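Local structure of CopN (Chlamydia pneumoniae, 4NRH) at residues A[41-45]-A[79-83]; A[68-72]-A[86-90]; A[201-206]-A[268-272]; A[155-160]-A[193-197]; A[98-102]-A[175-179]. The protein is a type III secretion gatekeeper of the YopN/MxiC family that binds the chaperone Scc3 and probably directs translocator secretion. All coordinates share one frame; numbering follows the deposited sequence.

How the contacts relate
The five contacts are spread along an elongated, all-helical chain. Contacts 1 and 2 lie toward one end, within the HrpJ-like domain, and both use helix 80-97. Their centres are 11 Å apart, and they touch through Lys83 NZ and Val72 O, a probable hydrogen bond of 2.9 Å, and through Ile41 and Leu71. Contact 5 lies farther along, its centre 19 Å from that of contact 2. Contact 4 is near the middle of the chain. Contact 3 lies on the opposite side of that middle, its centre 17 Å from that of contact 4, and helix 179-215 serves both. Contacts 3 and 4 meet the bound chaperone. The sodium ligands Ala23, Asn26 and Ile29 lie in none of them.

Contact 1 of 5, residues A[41-45]-A[79-83]; sequences IGDDA and QGKLK
Leu82, in the first turn of helix 80-97, packs against the type I beta turn from Gly42 to Ala45 that links helix 31-40 to helix 47-57. The closest CA pair is Asp43 and Leu82, 5.3 Å apart. The apolar contacts gather on one methyl. Ile41 has CG2 anti to its backbone N, and this branch meets Leu82: Ile41 CG2 lies 4.0 Å from Leu82 CD2. The two side chains cross at about a right angle. Ala45 CB approaches the same methyl, Leu82 CD2, more loosely at 4.4 Å. On the polar side, Gln79 holds the N-cap position of helix 80-97 and extends its chain to the carboxylate of Asp43. The modelled approach is too close to trust, and the nature of this pairing is doubtful. Ile41 also packs on Ile50 and Leu53 of helix 47-57, joining the loop to that helix of the HrpJ-like domain. The backbone contact centres on Gly42 O. It accepts from Ala45 N at 3.1 Å to close the turn, and Leu82 CG lies 3.5 Å from Gly42 O.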
# COMPACT_ATOMS: atom_id res chain seq x y z
N ILE A 41 45.00 -10.32 -19.09
CA ILE A 41 45.64 -9.11 -18.59
C ILE A 41 47.05 -9.39 -18.11
O ILE A 41 47.26 -10.15 -17.16
CB ILE A 41 44.83 -8.48 -17.44
CG1 ILE A 41 43.40 -8.17 -17.90
CG2 ILE A 41 45.50 -7.21 -16.93
CD1 ILE A 41 42.45 -7.85 -16.77
N GLY A 42 48.03 -8.79 -18.78
CA GLY A 42 49.43 -8.99 -18.44
C GLY A 42 49.89 -8.16 -17.25
O GLY A 42 49.22 -7.21 -16.85
N ASP A 43 51.04 -8.54 -16.70
CA ASP A 43 51.61 -7.86 -15.54
C ASP A 43 51.90 -6.38 -15.81
O ASP A 43 51.88 -5.56 -14.90
CB ASP A 43 52.90 -8.56 -15.10
CG ASP A 43 52.65 -9.94 -14.53
OD1 ASP A 43 51.48 -10.27 -14.28
OD2 ASP A 43 53.63 -10.69 -14.33
N ASP A 44 52.17 -6.06 -17.07
CA ASP A 44 52.57 -4.71 -17.46
C ASP A 44 51.41 -3.91 -18.05
O ASP A 44 51.62 -2.89 -18.70
CB ASP A 44 53.72 -4.77 -18.46
CG ASP A 44 53.37 -5.56 -19.71
OD1 ASP A 44 52.39 -6.34 -19.67
OD2 ASP A 44 54.07 -5.40 -20.73
N ALA A 45 50.19 -4.38 -17.81
CA ALA A 45 49.00 -3.71 -18.34
C ALA A 45 48.71 -2.40 -17.62
O ALA A 45 48.78 -2.33 -16.39
CB ALA A 45 47.80 -4.63 -18.25
N GLN A 79 52.61 -9.67 -8.25
CA GLN A 79 52.16 -8.73 -9.28
C GLN A 79 51.66 -7.44 -8.64
O GLN A 79 50.51 -7.04 -8.84
CB GLN A 79 51.06 -9.36 -10.13
CG GLN A 79 51.44 -10.69 -10.77
CD GLN A 79 50.26 -11.39 -11.41
OE1 GLN A 79 49.53 -12.13 -10.76
NE2 GLN A 79 50.07 -11.14 -12.70
N GLY A 80 52.54 -6.79 -7.89
CA GLY A 80 52.20 -5.57 -7.18
C GLY A 80 51.82 -4.43 -8.11
O GLY A 80 50.85 -3.71 -7.87
N LYS A 81 52.61 -4.26 -9.17
CA LYS A 81 52.38 -3.20 -10.14
C LYS A 81 51.02 -3.34 -10.81
O LYS A 81 50.31 -2.36 -11.03
CB LYS A 81 53.49 -3.20 -11.20
CG LYS A 81 54.87 -2.85 -10.65
CD LYS A 81 54.96 -1.39 -10.22
CE LYS A 81 55.11 -0.47 -11.42
NZ LYS A 81 55.47 0.91 -11.00
N LEU A 82 50.66 -4.58 -11.15
CA LEU A 82 49.36 -4.87 -11.76
C LEU A 82 48.22 -4.51 -10.81
O LEU A 82 47.23 -3.90 -11.22
CB LEU A 82 49.27 -6.35 -12.15
CG LEU A 82 48.52 -6.73 -13.44
CD1 LEU A 82 47.77 -8.04 -13.25
CD2 LEU A 82 47.59 -5.63 -13.93
N LYS A 83 48.36 -4.89 -9.55
CA LYS A 83 47.33 -4.63 -8.55
C LYS A 83 47.06 -3.14 -8.40
O LYS A 83 45.91 -2.72 -8.30
CB LYS A 83 47.71 -5.23 -7.19
CG LYS A 83 46.69 -4.98 -6.10
CD LYS A 83 46.73 -6.05 -5.02
CE LYS A 83 45.66 -5.80 -3.97
NZ LYS A 83 44.91 -7.05 -3.64

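Contact 2 of 5, residues A[68-72]-A[86-90]; sequences LDYLV and LIQAR
Arg90 reaches Asp69 by running its chain out with CG anti to the backbone N and then bending at chi3 (70°), which puts NH1 beside the carboxylate. The first bond of the Asp69 side chain leads away from helix 80-97, yet OD1 comes back to meet the arginine. The salt bridge from Arg90 NH1 to Asp69 OD1 is 2.8 Å, with an N-H...O angle of 160°. OD1 lies in the guanidinium plane. The arginine meets it on the anti side, 33° out of the carboxylate plane, and the two flat groups are almost perpendicular. Asp69 OD2 has a second salt bridge, to Lys105. Val72 lies over one face of the guanidinium, off its centre, with Val72 CG2 3.9 Å from Arg90 NE. The rest of the packing is apolar. Leu86 and Leu71 cross at about a right angle, Leu86 CD2 lying 3.9 Å from Leu71 CB. Val72 CG1 meets Ile87 CG1 at 4.0 Å, and Leu68 CB is 4.1 Å from Arg90 CG. Helices 61-74 and 80-97 form an antiparallel helical hairpin, their local axes 9.4 Å apart. Helix 31-40 packs on it through Leu37 against Leu71, and helix 47-57 through Ile50 against Leu86.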
# COMPACT_ATOMS: atom_id res chain seq x y z
N LEU A 68 35.90 -6.42 -11.95
CA LEU A 68 36.98 -5.57 -11.46
C LEU A 68 37.26 -5.82 -9.98
O LEU A 68 38.41 -5.84 -9.55
CB LEU A 68 36.65 -4.10 -11.70
CG LEU A 68 36.95 -3.62 -13.12
CD1 LEU A 68 36.20 -2.34 -13.43
CD2 LEU A 68 38.45 -3.44 -13.33
N ASP A 69 36.19 -5.98 -9.19
CA ASP A 69 36.34 -6.36 -7.79
C ASP A 69 37.12 -7.66 -7.66
O ASP A 69 37.98 -7.79 -6.79
CB ASP A 69 34.97 -6.50 -7.11
CG ASP A 69 34.22 -5.19 -7.02
OD1 ASP A 69 34.88 -4.13 -6.94
OD2 ASP A 69 32.97 -5.21 -7.03
N TYR A 70 36.82 -8.61 -8.53
CA TYR A 70 37.50 -9.90 -8.52
C TYR A 70 38.98 -9.77 -8.88
O TYR A 70 39.83 -10.36 -8.22
CB TYR A 70 36.82 -10.88 -9.49
CG TYR A 70 37.74 -11.99 -9.95
CD1 TYR A 70 38.07 -13.03 -9.10
CD2 TYR A 70 38.28 -11.99 -11.23
CE1 TYR A 70 38.91 -14.05 -9.50
CE2 TYR A 70 39.12 -13.01 -11.65
CZ TYR A 70 39.43 -14.03 -10.78
OH TYR A 70 40.27 -15.05 -11.19
N LEU A 71 39.26 -9.00 -9.93
CA LEU A 71 40.63 -8.83 -10.41
C LEU A 71 41.52 -8.20 -9.35
O LEU A 71 42.65 -8.64 -9.14
CB LEU A 71 40.64 -7.97 -11.68
CG LEU A 71 40.03 -8.60 -12.93
CD1 LEU A 71 39.97 -7.58 -14.06
CD2 LEU A 71 40.81 -9.83 -13.34
N VAL A 72 41.01 -7.17 -8.68
CA VAL A 72 41.73 -6.51 -7.60
C VAL A 72 42.00 -7.48 -6.44
O VAL A 72 43.09 -7.50 -5.87
CB VAL A 72 40.95 -5.28 -7.08
CG1 VAL A 72 41.56 -4.77 -5.78
CG2 VAL A 72 40.93 -4.18 -8.13
N LEU A 86 45.14 -2.08 -11.39
CA LEU A 86 43.77 -2.57 -11.32
C LEU A 86 42.91 -1.72 -10.39
O LEU A 86 41.75 -1.44 -10.68
CB LEU A 86 43.74 -4.03 -10.86
CG LEU A 86 44.19 -5.06 -11.90
CD1 LEU A 86 44.53 -6.38 -11.24
CD2 LEU A 86 43.10 -5.25 -12.94
N ILE A 87 43.48 -1.31 -9.26
CA ILE A 87 42.78 -0.46 -8.30
C ILE A 87 42.41 0.87 -8.94
O ILE A 87 41.28 1.35 -8.79
CB ILE A 87 43.62 -0.22 -7.03
CG1 ILE A 87 43.79 -1.52 -6.25
CG2 ILE A 87 42.97 0.83 -6.15
CD1 ILE A 87 44.83 -1.45 -5.15
N GLN A 88 43.37 1.47 -9.65
CA GLN A 88 43.12 2.71 -10.37
C GLN A 88 42.06 2.52 -11.45
O GLN A 88 41.16 3.34 -11.60
CB GLN A 88 44.41 3.24 -11.01
CG GLN A 88 45.45 3.75 -10.02
CD GLN A 88 46.81 3.93 -10.66
OE1 GLN A 88 47.83 3.52 -10.09
NE2 GLN A 88 46.84 4.54 -11.83
N ALA A 89 42.18 1.42 -12.19
CA ALA A 89 41.24 1.11 -13.27
C ALA A 89 39.82 0.94 -12.75
O ALA A 89 38.87 1.44 -13.36
CB ALA A 89 41.69 -0.15 -14.00
N ARG A 90 39.67 0.24 -11.63
CA ARG A 90 38.36 0.06 -11.02
C ARG A 90 37.77 1.39 -10.59
O ARG A 90 36.58 1.65 -10.77
CB ARG A 90 38.44 -0.90 -9.83
CG ARG A 90 37.13 -1.01 -9.05
CD ARG A 90 37.17 -2.11 -8.00
NE ARG A 90 38.05 -1.78 -6.89
CZ ARG A 90 37.87 -2.21 -5.65
NH1 ARG A 90 36.83 -2.99 -5.36
NH2 ARG A 90 38.72 -1.87 -4.69

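Contact 3 of 5, residues A[201-206]-A[268-272]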
# COMPACT_ATOMS: atom_id res chain seq x y z
N TYR A 201 -8.43 -7.69 -10.91
CA TYR A 201 -9.81 -8.07 -10.63
C TYR A 201 -10.67 -8.03 -11.89
O TYR A 201 -11.37 -8.99 -12.21
CB TYR A 201 -10.41 -7.15 -9.57
CG TYR A 201 -11.86 -7.44 -9.24
CD1 TYR A 201 -12.21 -8.60 -8.57
CD2 TYR A 201 -12.87 -6.57 -9.62
CE1 TYR A 201 -13.53 -8.88 -8.27
CE2 TYR A 201 -14.19 -6.84 -9.33
CZ TYR A 201 -14.52 -8.00 -8.65
OH TYR A 201 -15.83 -8.28 -8.36
N PHE A 202 -10.61 -6.92 -12.62
CA PHE A 202 -11.43 -6.74 -13.81
C PHE A 202 -11.02 -7.64 -14.97
O PHE A 202 -11.86 -8.07 -15.75
CB PHE A 202 -11.42 -5.27 -14.24
CG PHE A 202 -12.12 -4.36 -13.28
CD1 PHE A 202 -13.43 -4.60 -12.90
CD2 PHE A 202 -11.47 -3.26 -12.75
CE1 PHE A 202 -14.08 -3.76 -12.01
CE2 PHE A 202 -12.11 -2.42 -11.86
CZ PHE A 202 -13.41 -2.67 -11.49
N GLU A 203 -9.72 -7.91 -15.09
CA GLU A 203 -9.22 -8.78 -16.16
C GLU A 203 -9.87 -10.16 -16.09
O GLU A 203 -10.13 -10.79 -17.11
CB GLU A 203 -7.70 -8.91 -16.09
CG GLU A 203 -7.11 -9.82 -17.16
CD GLU A 203 -5.60 -9.78 -17.19
OE1 GLU A 203 -4.98 -9.54 -16.13
OE2 GLU A 203 -5.02 -10.01 -18.28
N SER A 204 -10.13 -10.62 -14.87
CA SER A 204 -10.78 -11.90 -14.65
C SER A 204 -12.30 -11.82 -14.81
O SER A 204 -12.90 -12.66 -15.48
CB SER A 204 -10.43 -12.43 -13.25
OG SER A 204 -11.40 -13.37 -12.81
N ARG A 205 -12.91 -10.80 -14.20
CA ARG A 205 -14.36 -10.73 -14.10
C ARG A 205 -15.07 -10.19 -15.36
O ARG A 205 -16.16 -10.64 -15.69
CB ARG A 205 -14.76 -9.87 -12.90
CG ARG A 205 -14.11 -10.28 -11.58
CD ARG A 205 -14.42 -11.72 -11.21
NE ARG A 205 -15.84 -12.03 -11.31
CZ ARG A 205 -16.35 -13.25 -11.18
NH1 ARG A 205 -15.55 -14.28 -10.95
NH2 ARG A 205 -17.66 -13.44 -11.29
N VAL A 206 -14.46 -9.23 -16.03
CA VAL A 206 -15.09 -8.62 -17.21
C VAL A 206 -15.40 -9.63 -18.32
O VAL A 206 -16.51 -9.60 -18.86
CB VAL A 206 -14.22 -7.46 -17.78
CG1 VAL A 206 -14.69 -7.07 -19.18
CG2 VAL A 206 -14.25 -6.26 -16.85
N LEU A 268 -20.54 -5.24 -10.72
CA LEU A 268 -19.11 -5.51 -10.79
C LEU A 268 -18.33 -4.46 -9.99
O LEU A 268 -17.40 -4.80 -9.26
CB LEU A 268 -18.64 -5.55 -12.24
CG LEU A 268 -17.22 -6.06 -12.46
CD1 LEU A 268 -17.07 -7.42 -11.82
CD2 LEU A 268 -16.89 -6.11 -13.94
N PHE A 269 -18.70 -3.20 -10.16
CA PHE A 269 -18.09 -2.10 -9.42
C PHE A 269 -18.30 -2.25 -7.92
O PHE A 269 -17.39 -2.04 -7.12
CB PHE A 269 -18.64 -0.76 -9.89
CG PHE A 269 -18.02 -0.26 -11.17
CD1 PHE A 269 -16.96 -0.94 -11.75
CD2 PHE A 269 -18.50 0.89 -11.78
CE1 PHE A 269 -16.39 -0.48 -12.93
CE2 PHE A 269 -17.93 1.35 -12.96
CZ PHE A 269 -16.88 0.66 -13.53
N PHE A 270 -19.52 -2.62 -7.53
CA PHE A 270 -19.87 -2.78 -6.12
C PHE A 270 -19.09 -3.94 -5.50
O PHE A 270 -18.59 -3.83 -4.38
CB PHE A 270 -21.37 -3.01 -5.95
CG PHE A 270 -21.84 -2.94 -4.53
CD1 PHE A 270 -21.84 -4.07 -3.73
CD2 PHE A 270 -22.26 -1.74 -3.98
CE1 PHE A 270 -22.27 -4.01 -2.41
CE2 PHE A 270 -22.68 -1.67 -2.67
CZ PHE A 270 -22.69 -2.81 -1.88
N SER A 271 -18.99 -5.03 -6.24
CA SER A 271 -18.23 -6.20 -5.79
C SER A 271 -16.74 -5.86 -5.66
O SER A 271 -16.05 -6.43 -4.81
CB SER A 271 -18.42 -7.37 -6.76
OG SER A 271 -19.79 -7.63 -6.97
N ALA A 272 -16.27 -4.94 -6.49
CA ALA A 272 -14.86 -4.54 -6.48
C ALA A 272 -14.47 -3.84 -5.18
O ALA A 272 -13.30 -3.82 -4.80
CB ALA A 272 -14.57 -3.63 -7.67
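Phe202 and Val206 both touch Leu268 of the facing helix, and they are joined within their own helix by the backbone bond from Val206 N to Phe202 O, 2.9 Å. What passes between the helices is mainly apolar. Leu268 is a knob in a hole made by Tyr201, Phe202, Arg205 and Val206, a single knob-into-hole contact. Its CG is anti to the backbone N (chi1 -170°), and the two methyls spread into the hole. Leu268 CD1 presses on Arg205 CB at 3.5 Å. Leu268 CD2 meets Val206 CG2 at 3.9 Å. Leu268 CG lies at the edge of the Phe202 ring, in its plane, 3.9 Å from Phe202 CE1. Tyr201 slides past Leu268 in the opposite direction, and Tyr201 CE2 lies 3.6 Å from Ala272 CB. Tyr201 OH ends 3.2 Å from Ser271 CB, while Ser271 OG is bonded back to Asn267 O in its own helix. The rings of Phe202 and Phe269 meet obliquely, with centroids 6.0 Å apart and planes at 72°. The short helical segments run at 140° to each other. Helix 226-237 adds Tyr233, edge-to-face on Phe202. Phe269 packs on Ile294 of helix 284-301, and Phe270, on the far side of its helix, meets Leu46 of the chaperone chain.

Contact 4 of 5, residues A[155-160]-A[193-197]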
# COMPACT_ATOMS: atom_id res chain seq x y z
N MET A 155 3.24 -7.36 -13.92
CA MET A 155 3.47 -6.10 -13.22
C MET A 155 3.56 -6.27 -11.70
O MET A 155 4.29 -5.54 -11.04
CB MET A 155 2.37 -5.10 -13.55
CG MET A 155 2.39 -4.59 -14.98
SD MET A 155 1.15 -3.32 -15.27
CE MET A 155 1.08 -3.31 -17.06
N ALA A 156 2.82 -7.23 -11.17
CA ALA A 156 2.82 -7.50 -9.74
C ALA A 156 4.20 -7.93 -9.25
O ALA A 156 4.71 -7.40 -8.27
CB ALA A 156 1.78 -8.55 -9.39
N ILE A 157 4.79 -8.89 -9.96
CA ILE A 157 6.14 -9.35 -9.64
C ILE A 157 7.16 -8.24 -9.83
O ILE A 157 8.06 -8.05 -9.01
CB ILE A 157 6.52 -10.57 -10.50
CG1 ILE A 157 5.66 -11.78 -10.12
CG2 ILE A 157 8.00 -10.91 -10.33
CD1 ILE A 157 5.86 -12.97 -11.03
N VAL A 158 7.01 -7.49 -10.92
CA VAL A 158 7.90 -6.37 -11.22
C VAL A 158 7.82 -5.30 -10.12
O VAL A 158 8.84 -4.76 -9.70
CB VAL A 158 7.55 -5.73 -12.58
CG1 VAL A 158 8.37 -4.47 -12.80
CG2 VAL A 158 7.78 -6.72 -13.71
N SER A 159 6.61 -5.02 -9.65
CA SER A 159 6.41 -4.06 -8.58
C SER A 159 7.09 -4.51 -7.29
O SER A 159 7.64 -3.70 -6.55
CB SER A 159 4.91 -3.83 -8.33
OG SER A 159 4.31 -4.98 -7.77
N SER A 160 7.04 -5.82 -7.03
CA SER A 160 7.69 -6.39 -5.86
C SER A 160 9.21 -6.28 -5.96
O SER A 160 9.89 -6.04 -4.96
CB SER A 160 7.27 -7.85 -5.67
OG SER A 160 5.89 -7.95 -5.39
N GLN A 193 0.74 -0.86 -6.59
CA GLN A 193 0.33 -2.22 -6.29
C GLN A 193 -1.16 -2.29 -5.95
O GLN A 193 -1.83 -3.28 -6.26
CB GLN A 193 1.16 -2.79 -5.14
CG GLN A 193 2.63 -2.98 -5.46
CD GLN A 193 3.38 -3.72 -4.38
OE1 GLN A 193 3.20 -3.45 -3.19
NE2 GLN A 193 4.22 -4.67 -4.78
N ALA A 194 -1.67 -1.24 -5.33
CA ALA A 194 -3.09 -1.15 -5.01
C ALA A 194 -3.90 -1.01 -6.29
O ALA A 194 -4.92 -1.68 -6.47
CB ALA A 194 -3.36 0.02 -4.07
N VAL A 195 -3.45 -0.13 -7.17
CA VAL A 195 -4.07 0.08 -8.47
C VAL A 195 -4.10 -1.21 -9.30
O VAL A 195 -5.10 -1.51 -9.95
CB VAL A 195 -3.35 1.20 -9.27
CG1 VAL A 195 -3.79 1.21 -10.72
CG2 VAL A 195 -3.60 2.55 -8.62
N LEU A 196 -3.01 -1.96 -9.24
CA LEU A 196 -2.89 -3.22 -9.98
C LEU A 196 -3.95 -4.25 -9.59
O LEU A 196 -4.36 -5.07 -10.41
CB LEU A 196 -1.50 -3.82 -9.80
CG LEU A 196 -0.35 -3.14 -10.55
CD1 LEU A 196 0.98 -3.77 -10.19
CD2 LEU A 196 -0.59 -3.21 -12.05
N THR A 197 -4.38 -4.22 -8.33
CA THR A 197 -5.39 -5.16 -7.85
C THR A 197 -6.70 -5.00 -8.62
O THR A 197 -7.41 -5.97 -8.86
CB THR A 197 -5.67 -4.98 -6.35
OG1 THR A 197 -6.23 -3.69 -6.11
CG2 THR A 197 -4.38 -5.13 -5.55
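Gln193 and Leu196 of helix 179-215 lie against helix 152-172, one making the polar contact and the other the apolar one. Leu196 crosses Met155 at about a right angle. Leu196 CD2 touches Met155 SD at 3.7 Å and Met155 CB at 3.8 Å. The other methyl, Leu196 CD1, lies against the backbone, 3.8 Å from Met155 O. Gln193 extends its chain across to helix 152-172 and brings its amide to Ser159. The bond from Gln193 NE2 to Ser159 OG is 3.0 Å and nearly straight, at 170°. Ser159 OG lies in the amide plane. The serine hydroxyl is placed for this by its torsion: OG stands between the backbone N and the carbonyl carbon (chi1 69°). From there Ser159 OG also donates to Ala156 O, a short bond of 2.5 Å. The hydroxyl thus accepts from the glutamine and donates to the helix backbone. Ala156 O is gripped by three donors. Besides Ser159 OG it takes Ser160 OG at 3.2 Å and the helical bond from Ser160 N at 3.1 Å. The other polar atom of the amide is held too: Gln193 OE1 accepts from Asp24 N of the chaperone chain, so both polar atoms of the amide are bonded, which fixes its rotation and ties CopN to the chaperone. The two helices run nearly antiparallel. Helix 139-149 packs on Met155 through Leu146 and Gln147, and helix 108-115 sets Tyr114 against Ser160.

Contact 5 of 5, residues A[98-102]-A[175-179]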
# COMPACT_ATOMS: atom_id res chain seq x y z
N GLY A 98 29.40 5.36 -12.69
CA GLY A 98 28.67 5.75 -11.50
C GLY A 98 27.60 4.76 -11.08
O GLY A 98 27.88 3.58 -10.87
N ARG A 99 26.37 5.25 -10.95
CA ARG A 99 25.25 4.43 -10.49
C ARG A 99 24.92 3.31 -11.46
O ARG A 99 24.38 2.27 -11.07
CB ARG A 99 24.02 5.30 -10.25
CG ARG A 99 22.99 4.64 -9.36
CD ARG A 99 21.69 5.43 -9.30
NE ARG A 99 20.72 4.78 -8.43
CZ ARG A 99 19.42 4.72 -8.67
NH1 ARG A 99 18.92 5.27 -9.77
NH2 ARG A 99 18.62 4.10 -7.81
N THR A 100 25.23 3.52 -12.74
CA THR A 100 25.00 2.51 -13.76
C THR A 100 25.79 1.24 -13.45
O THR A 100 25.38 0.13 -13.80
CB THR A 100 25.38 3.03 -15.16
OG1 THR A 100 24.68 4.26 -15.42
CG2 THR A 100 25.04 2.02 -16.24
N ALA A 101 26.92 1.40 -12.77
CA ALA A 101 27.74 0.27 -12.36
C ALA A 101 27.45 -0.17 -10.93
O ALA A 101 27.10 -1.32 -10.69
CB ALA A 101 29.22 0.60 -12.52
N ILE A 102 27.59 0.76 -9.99
CA ILE A 102 27.48 0.43 -8.57
C ILE A 102 26.04 0.16 -8.13
O ILE A 102 25.77 -0.81 -7.42
CB ILE A 102 28.06 1.55 -7.69
CG1 ILE A 102 29.49 1.88 -8.13
CG2 ILE A 102 28.05 1.14 -6.22
CD1 ILE A 102 30.45 0.72 -8.03
N PRO A 175 24.96 7.35 -2.04
CA PRO A 175 25.15 8.75 -2.41
C PRO A 175 24.33 9.17 -3.63
O PRO A 175 24.18 10.37 -3.88
CB PRO A 175 26.65 8.81 -2.74
CG PRO A 175 26.94 7.46 -3.30
CD PRO A 175 26.05 6.49 -2.55
N TYR A 176 23.80 8.20 -4.36
CA TYR A 176 23.13 8.47 -5.63
C TYR A 176 21.69 8.94 -5.45
O TYR A 176 21.29 9.96 -6.02
CB TYR A 176 23.17 7.23 -6.52
CG TYR A 176 24.57 6.71 -6.77
CD1 TYR A 176 25.48 7.46 -7.50
CD2 TYR A 176 24.98 5.48 -6.28
CE1 TYR A 176 26.76 7.00 -7.73
CE2 TYR A 176 26.26 5.01 -6.50
CZ TYR A 176 27.15 5.78 -7.23
OH TYR A 176 28.43 5.32 -7.46
N VAL A 177 20.91 8.21 -4.65
CA VAL A 177 19.51 8.56 -4.43
C VAL A 177 19.23 8.78 -2.94
O VAL A 177 19.46 7.88 -2.13
CB VAL A 177 18.56 7.48 -4.98
CG1 VAL A 177 17.12 7.82 -4.66
CG2 VAL A 177 18.75 7.33 -6.49
N PRO A 178 18.74 9.97 -2.59
CA PRO A 178 18.48 10.36 -1.20
C PRO A 178 17.41 9.51 -0.53
O PRO A 178 16.50 9.01 -1.20
CB PRO A 178 18.02 11.82 -1.32
CG PRO A 178 17.52 11.95 -2.72
CD PRO A 178 18.39 11.04 -3.53
N SER A 179 17.53 9.34 0.79
CA SER A 179 16.62 8.51 1.57
C SER A 179 15.16 8.96 1.44
O SER A 179 14.27 8.14 1.26
CB SER A 179 17.04 8.52 3.04
OG SER A 179 16.00 8.03 3.87
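Gly98, beside the hydroxyl of Tyr176, ends helix 80-97 of the HrpJ-like domain with a positive phi of 57°, and Gly98 O then accepts from both Ala101 N and Ile102 N at the start of helix 99-105. Here the start of that helix meets the loop that joins helix 152-172 to helix 179-215. The main interaction is a CH-pi contact. Arg99 CB sits 3.9 Å from the centroid of the Tyr176 ring, 15° off the ring normal. Pro175 CG covers the opposite face, so the ring is sandwiched between the proline and the arginine chain. Arg99 has CG anti to its backbone N and stays extended to NE, which lays its methylenes along the tyrosine. The two side chains slide past each other in opposite directions, and Arg99 CD reaches Tyr176 CB at 3.6 Å. Beyond the ring, Val177 CG2 stands over the centre of one guanidinium face, 3.5 Å from Arg99 CZ. Guanidinium and ring planes are 41° apart. The charged end is held from elsewhere: Arg99 NH2 bonds to Thr133 OG1, and Arg99 NH1 makes a weak bond to Leu130 O. These bonds tie the start of helix 99-105 to helix 122-133, while the arginine chain packs on the loop. The side chains of Ile102 and Tyr176 cross at about a right angle, Ile102 CB being 4.1 Å from Tyr176 CE2. The phenol oxygen also packs: Tyr176 OH lies 3.7 Å from Ile102 CG1 and 3.8 Å from Gly98 C.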